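Side-chain contacts in IWS1 (Encephalitozoon cuniculi, PDB 2XPP), which probably acts as a nuclear transcription factor in RNA polymerase II transcription and contains a TFIIS N-terminal-type helical domain: residues 61-66 / 104-109; 99-104 / 132-137. All blocks are in the same frame, centred on the assembly; numbering follows the deposited sequence.

Contact 1: 61-66 / 104-109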
loop_
_atom_site.group_PDB
_atom_site.type_symbol
_atom_site.label_atom_id
_atom_site.label_comp_id
_atom_site.label_asym_id
_atom_site.label_seq_id
_atom_site.Cartn_x
_atom_site.Cartn_y
_atom_site.Cartn_z
ATOM N N GLY A 61 -4.668 -8.599 -7.362
ATOM C CA GLY A 61 -4.457 -8.301 -5.916
ATOM C C GLY A 61 -3.143 -7.610 -5.607
ATOM O O GLY A 61 -2.601 -7.733 -4.498
ATOM N N ILE A 62 -2.641 -6.816 -6.558
ATOM C CA ILE A 62 -1.334 -6.185 -6.350
ATOM C C ILE A 62 -1.391 -5.220 -5.146
ATOM O O ILE A 62 -0.330 -4.850 -4.590
ATOM C CB ILE A 62 -0.806 -5.440 -7.621
ATOM C CG1 ILE A 62 0.719 -5.203 -7.564
ATOM C CG2 ILE A 62 -1.515 -4.091 -7.775
ATOM C CD1 ILE A 62 1.532 -6.480 -7.548
ATOM N N LEU A 63 -2.582 -4.752 -4.773
ATOM C CA LEU A 63 -2.666 -3.884 -3.615
ATOM C C LEU A 63 -2.178 -4.566 -2.353
ATOM O O LEU A 63 -1.706 -3.866 -1.429
ATOM C CB LEU A 63 -4.075 -3.252 -3.393
ATOM C CG LEU A 63 -4.470 -2.328 -4.530
ATOM C CD1 LEU A 63 -5.932 -1.873 -4.342
ATOM C CD2 LEU A 63 -3.554 -1.091 -4.684
ATOM N N ASP A 64 -2.292 -5.899 -2.288
ATOM C CA ASP A 64 -1.760 -6.670 -1.137
ATOM C C ASP A 64 -0.250 -6.484 -1.017
ATOM O O ASP A 64 0.263 -6.297 0.112
ATOM C CB ASP A 64 -2.038 -8.181 -1.299
ATOM C CG ASP A 64 -3.518 -8.544 -1.246
ATOM O OD1 ASP A 64 -4.406 -7.677 -1.080
ATOM O OD2 ASP A 64 -3.792 -9.752 -1.387
ATOM N N GLU A 65 0.474 -6.545 -2.143
ATOM C CA GLU A 65 1.955 -6.429 -2.126
ATOM C C GLU A 65 2.355 -4.979 -1.871
ATOM O O GLU A 65 3.315 -4.713 -1.133
ATOM C CB GLU A 65 2.587 -6.897 -3.452
ATOM C CG GLU A 65 2.645 -8.441 -3.500
ATOM C CD GLU A 65 1.269 -9.083 -3.515
ATOM O OE1 GLU A 65 0.349 -8.609 -4.240
ATOM O OE2 GLU A 65 1.085 -10.083 -2.796
ATOM N N ILE A 66 1.609 -4.036 -2.465
ATOM C CA ILE A 66 1.904 -2.614 -2.210
ATOM C C ILE A 66 1.743 -2.312 -0.702
ATOM O O ILE A 66 2.637 -1.696 -0.079
ATOM C CB ILE A 66 1.077 -1.679 -3.073
ATOM C CG1 ILE A 66 1.545 -1.831 -4.538
ATOM C CG2 ILE A 66 1.310 -0.210 -2.620
ATOM C CD1 ILE A 66 0.534 -1.124 -5.545
ATOM N N SER A 104 -8.047 -5.821 -0.075
ATOM C CA SER A 104 -6.642 -5.599 0.193
ATOM C C SER A 104 -6.335 -5.037 1.555
ATOM O O SER A 104 -5.284 -5.377 2.106
ATOM C CB SER A 104 -5.962 -4.680 -0.852
ATOM O OG SER A 104 -6.372 -3.306 -0.678
ATOM N N GLY A 105 -7.212 -4.177 2.100
ATOM C CA GLY A 105 -6.877 -3.436 3.356
ATOM C C GLY A 105 -5.778 -2.402 3.241
ATOM O O GLY A 105 -5.257 -1.892 4.249
ATOM N N VAL A 106 -5.430 -2.056 2.003
ATOM C CA VAL A 106 -4.355 -1.052 1.803
ATOM C C VAL A 106 -4.734 0.307 2.399
ATOM O O VAL A 106 -3.841 1.067 2.809
ATOM C CB VAL A 106 -3.912 -0.971 0.309
ATOM C CG1 VAL A 106 -4.993 -0.351 -0.570
ATOM C CG2 VAL A 106 -2.598 -0.145 0.172
ATOM N N GLY A 107 -6.045 0.614 2.459
ATOM C CA GLY A 107 -6.482 1.804 3.151
ATOM C C GLY A 107 -5.985 1.912 4.591
ATOM O O GLY A 107 -5.763 3.033 5.081
ATOM N N LYS A 108 -5.813 0.771 5.254
ATOM C CA LYS A 108 -5.457 0.782 6.673
ATOM C C LYS A 108 -4.040 1.286 6.858
ATOM O O LYS A 108 -3.795 2.057 7.775
ATOM C CB LYS A 108 -5.666 -0.573 7.312
ATOM C CG LYS A 108 -7.156 -0.894 7.314
ATOM C CD LYS A 108 -7.407 -2.285 7.601
ATOM C CE LYS A 108 -8.896 -2.539 7.654
ATOM N NZ LYS A 108 -9.061 -3.932 8.021
ATOM N N ILE A 109 -3.121 0.852 6.002
ATOM C CA ILE A 109 -1.723 1.356 6.121
ATOM C C ILE A 109 -1.618 2.803 5.642
ATOM O O ILE A 109 -0.928 3.609 6.265
ATOM C CB ILE A 109 -0.657 0.431 5.459
ATOM C CG1 ILE A 109 0.785 0.873 5.854
ATOM C CG2 ILE A 109 -0.774 0.403 3.900
ATOM C CD1 ILE A 109 1.117 0.862 7.373
HETATM O O HOH W 1 -3.689 -7.436 2.057
#
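L63 CB and S104 CB meet at 3.5 Å, a tight fit for two carbons. Segments 61-66 and 104-109 run closest here, the CA atoms of D64 and S104 being 5.2 Å apart, and helix 62-70 packs against the turn between helices 98-104 and 106-115. V106 widens the apolar patch: its CG1 lies 4.2 Å from L63 CB and equally near CD1, while its CB is 4.0 Å from L63 O. D64 OD1 sits against the CA and CB of S104, 3.3 Å from CA.

No direct hydrogen bond joins the segments. A water bridges them, donating to S104 O at 2.6 Å and weakly to D64 OD1; S104 O also accepts from K67 NZ. With chi1 at 73°, S104 holds OG between its own N and carbonyl carbon, where it takes a nearly straight bond (165°) from V106 N, an ST turn across G105, whose positive phi marks the break between helices. OG in turn donates to H100 O.

The serine hydroxyl is thus satisfied by nearby backbone as donor and acceptor, so S104 offers L63 a small, close-fitting surface; the polar links to helix 62-70 run instead through S104 O, to the water and to K67.

Contact 2: 99-104 / 132-137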
loop_
_atom_site.group_PDB
_atom_site.type_symbol
_atom_site.label_atom_id
_atom_site.label_comp_id
_atom_site.label_asym_id
_atom_site.label_seq_id
_atom_site.Cartn_x
_atom_site.Cartn_y
_atom_site.Cartn_z
ATOM N N GLU A 99 -14.184 -2.332 -3.950
ATOM C CA GLU A 99 -13.863 -3.756 -3.855
ATOM C C GLU A 99 -12.384 -4.006 -3.722
ATOM O O GLU A 99 -11.964 -4.845 -2.922
ATOM C CB GLU A 99 -14.445 -4.530 -5.048
ATOM C CG GLU A 99 -15.994 -4.483 -5.135
ATOM C CD GLU A 99 -16.574 -3.213 -5.804
ATOM O OE1 GLU A 99 -15.803 -2.322 -6.336
ATOM O OE2 GLU A 99 -17.835 -3.127 -5.780
ATOM N N HIS A 100 -11.568 -3.240 -4.449
ATOM C CA HIS A 100 -10.118 -3.318 -4.317
ATOM C C HIS A 100 -9.647 -2.986 -2.891
ATOM O O HIS A 100 -8.733 -3.630 -2.372
ATOM C CB HIS A 100 -9.426 -2.308 -5.255
ATOM C CG HIS A 100 -9.776 -2.481 -6.696
ATOM N ND1 HIS A 100 -10.177 -1.432 -7.500
ATOM C CD2 HIS A 100 -9.701 -3.568 -7.499
ATOM C CE1 HIS A 100 -10.408 -1.887 -8.719
ATOM N NE2 HIS A 100 -10.124 -3.186 -8.744
ATOM N N LEU A 101 -10.264 -1.965 -2.294
ATOM C CA LEU A 101 -9.895 -1.504 -0.946
ATOM C C LEU A 101 -10.335 -2.505 0.133
ATOM O O LEU A 101 -9.554 -2.823 1.053
ATOM C CB LEU A 101 -10.514 -0.133 -0.692
ATOM C CG LEU A 101 -9.925 0.981 -1.575
ATOM C CD1 LEU A 101 -10.797 2.212 -1.500
ATOM C CD2 LEU A 101 -8.429 1.240 -1.176
ATOM N N VAL A 102 -11.546 -3.038 -0.003
ATOM C CA VAL A 102 -12.059 -3.955 1.032
ATOM C C VAL A 102 -11.200 -5.210 1.054
ATOM O O VAL A 102 -10.733 -5.632 2.139
ATOM C CB VAL A 102 -13.530 -4.241 0.837
ATOM C CG1 VAL A 102 -14.028 -5.357 1.781
ATOM C CG2 VAL A 102 -14.327 -2.951 1.064
ATOM N N THR A 103 -10.899 -5.764 -0.119
ATOM C CA THR A 103 -10.145 -7.034 -0.155
ATOM C C THR A 103 -8.672 -6.954 0.246
ATOM O O THR A 103 -8.113 -7.905 0.835
ATOM C CB THR A 103 -10.276 -7.744 -1.509
ATOM O OG1 THR A 103 -9.580 -6.984 -2.487
ATOM C CG2 THR A 103 -11.746 -7.905 -1.910
ATOM N N SER A 104 -8.047 -5.821 -0.075
ATOM C CA SER A 104 -6.642 -5.599 0.193
ATOM C C SER A 104 -6.335 -5.037 1.555
ATOM O O SER A 104 -5.284 -5.377 2.106
ATOM C CB SER A 104 -5.962 -4.680 -0.852
ATOM O OG SER A 104 -6.372 -3.306 -0.678
ATOM N N GLN A 132 -8.555 10.897 1.459
ATOM C CA GLN A 132 -9.719 11.680 1.066
ATOM C C GLN A 132 -10.252 11.260 -0.302
ATOM O O GLN A 132 -11.448 11.314 -0.504
ATOM C CB GLN A 132 -9.415 13.192 1.101
ATOM C CG GLN A 132 -9.230 13.637 2.575
ATOM C CD GLN A 132 -10.293 13.018 3.547
ATOM O OE1 GLN A 132 -9.963 12.133 4.352
ATOM N NE2 GLN A 132 -11.544 13.482 3.449
ATOM N N LYS A 133 -9.365 10.883 -1.223
ATOM C CA LYS A 133 -9.785 10.405 -2.550
ATOM C C LYS A 133 -10.584 9.110 -2.428
ATOM O O LYS A 133 -11.700 8.981 -2.991
ATOM C CB LYS A 133 -8.559 10.111 -3.416
ATOM C CG LYS A 133 -8.925 9.616 -4.851
ATOM C CD LYS A 133 -7.630 9.403 -5.671
ATOM C CE LYS A 133 -7.945 8.852 -7.048
ATOM N NZ LYS A 133 -6.634 8.671 -7.746
ATOM N N TRP A 134 -10.013 8.161 -1.715
ATOM C CA TRP A 134 -10.670 6.844 -1.525
ATOM C C TRP A 134 -11.943 6.929 -0.697
ATOM O O TRP A 134 -12.845 6.076 -0.849
ATOM C CB TRP A 134 -9.715 5.872 -0.884
ATOM C CG TRP A 134 -8.558 5.534 -1.785
ATOM C CD1 TRP A 134 -8.446 5.807 -3.123
ATOM C CD2 TRP A 134 -7.357 4.887 -1.396
ATOM N NE1 TRP A 134 -7.209 5.358 -3.590
ATOM C CE2 TRP A 134 -6.528 4.801 -2.541
ATOM C CE3 TRP A 134 -6.878 4.393 -0.179
ATOM C CZ2 TRP A 134 -5.248 4.192 -2.510
ATOM C CZ3 TRP A 134 -5.602 3.787 -0.156
ATOM C CH2 TRP A 134 -4.817 3.699 -1.319
ATOM N N THR A 135 -12.041 7.935 0.190
ATOM C CA THR A 135 -13.328 8.137 0.933
ATOM C C THR A 135 -14.512 8.347 0.005
ATOM O O THR A 135 -15.635 7.960 0.348
ATOM C CB THR A 135 -13.229 9.251 2.013
ATOM O OG1 THR A 135 -12.176 8.891 2.916
ATOM C CG2 THR A 135 -14.573 9.441 2.764
ATOM N N ASN A 136 -14.278 8.942 -1.164
ATOM C CA ASN A 136 -15.318 9.045 -2.165
ATOM C C ASN A 136 -15.939 7.712 -2.533
ATOM O O ASN A 136 -17.120 7.701 -2.884
ATOM C CB ASN A 136 -14.844 9.743 -3.435
ATOM C CG ASN A 136 -14.637 11.212 -3.239
ATOM O OD1 ASN A 136 -15.537 11.914 -2.847
ATOM N ND2 ASN A 136 -13.432 11.678 -3.509
ATOM N N GLU A 137 -15.161 6.625 -2.492
ATOM C CA GLU A 137 -15.675 5.273 -2.816
ATOM C C GLU A 137 -16.696 4.818 -1.798
ATOM O O GLU A 137 -17.571 3.971 -2.089
ATOM C CB GLU A 137 -14.540 4.257 -2.953
ATOM C CG GLU A 137 -13.479 4.667 -3.969
ATOM C CD GLU A 137 -14.015 4.843 -5.397
ATOM O OE1 GLU A 137 -14.784 3.981 -5.859
ATOM O OE2 GLU A 137 -13.653 5.852 -6.058
#
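L101 is the residue of 99-104 that reaches across to helix 121-138, and W134 receives it; the nearest CA atoms of the two segments, those of L101 and W134, are 8.4 Å apart, a gap filled by the side chains. Just before it in sequence, H100 packs on L63 of helix 62-70, and its ND1 bonds to the backbone N of H97, close to the start of helix 98-104.

The two methyls of L101 do different work. CD2 covers one face of the indole, 3.7 Å from W134 CE3, and makes a CH-pi contact with the six-membered ring, 20° off its normal and offset toward the rim. CD1 lies against W134 CB, at 3.9 Å, and W134 CG, at the base of the side chain, and it extends to E137 CG at 4.4 Å. This division follows from chi2 of L101 (167°): CD1 continues the chain away from CA, while CD2 branches off over the ring. I96 touches both L101 and W134, and V106 of the next helix packs on both as well. The chain of another protein also packs on these two residues, with an apolar side chain on L101 and an aromatic one on W134.

Further along, S104 closes the helix. Its backbone N bonds to H100 O at 3.2 Å, from the face of the carbonyl plane opposite the one its hydroxyl uses, so two donors hold that acceptor inside the helical turn.

On the far helix, E137 turns its polar end to a weak hydrogen bond between OE1 and H97 ND1. Across the segments themselves the contact is apolar, without a hydrogen bond: dispersion and the CH-pi approach seat L101 on the indole.

In the fold
The centres of the two contacts lie 10 Å apart, contact 1 nearer the middle of the chain, and their segments alternate in sequence: 61-66, 99-104, 104-109, 132-137. S104 belongs to both, at the junction of helices 98-104 and 106-115. The contacts also touch directly: L63 CD1 packs on H100 CB at 3.6 Å, and V106 CG1 on L101 CD2 at 3.8 Å, while W134 CZ3 approaches the CA of G107. The touching side chains thus form an unbroken run from helix 62-70 through 98-104 and 106-115 to 121-138, joining helices of the TFIIS N-terminal-type bundle that are separated in sequence.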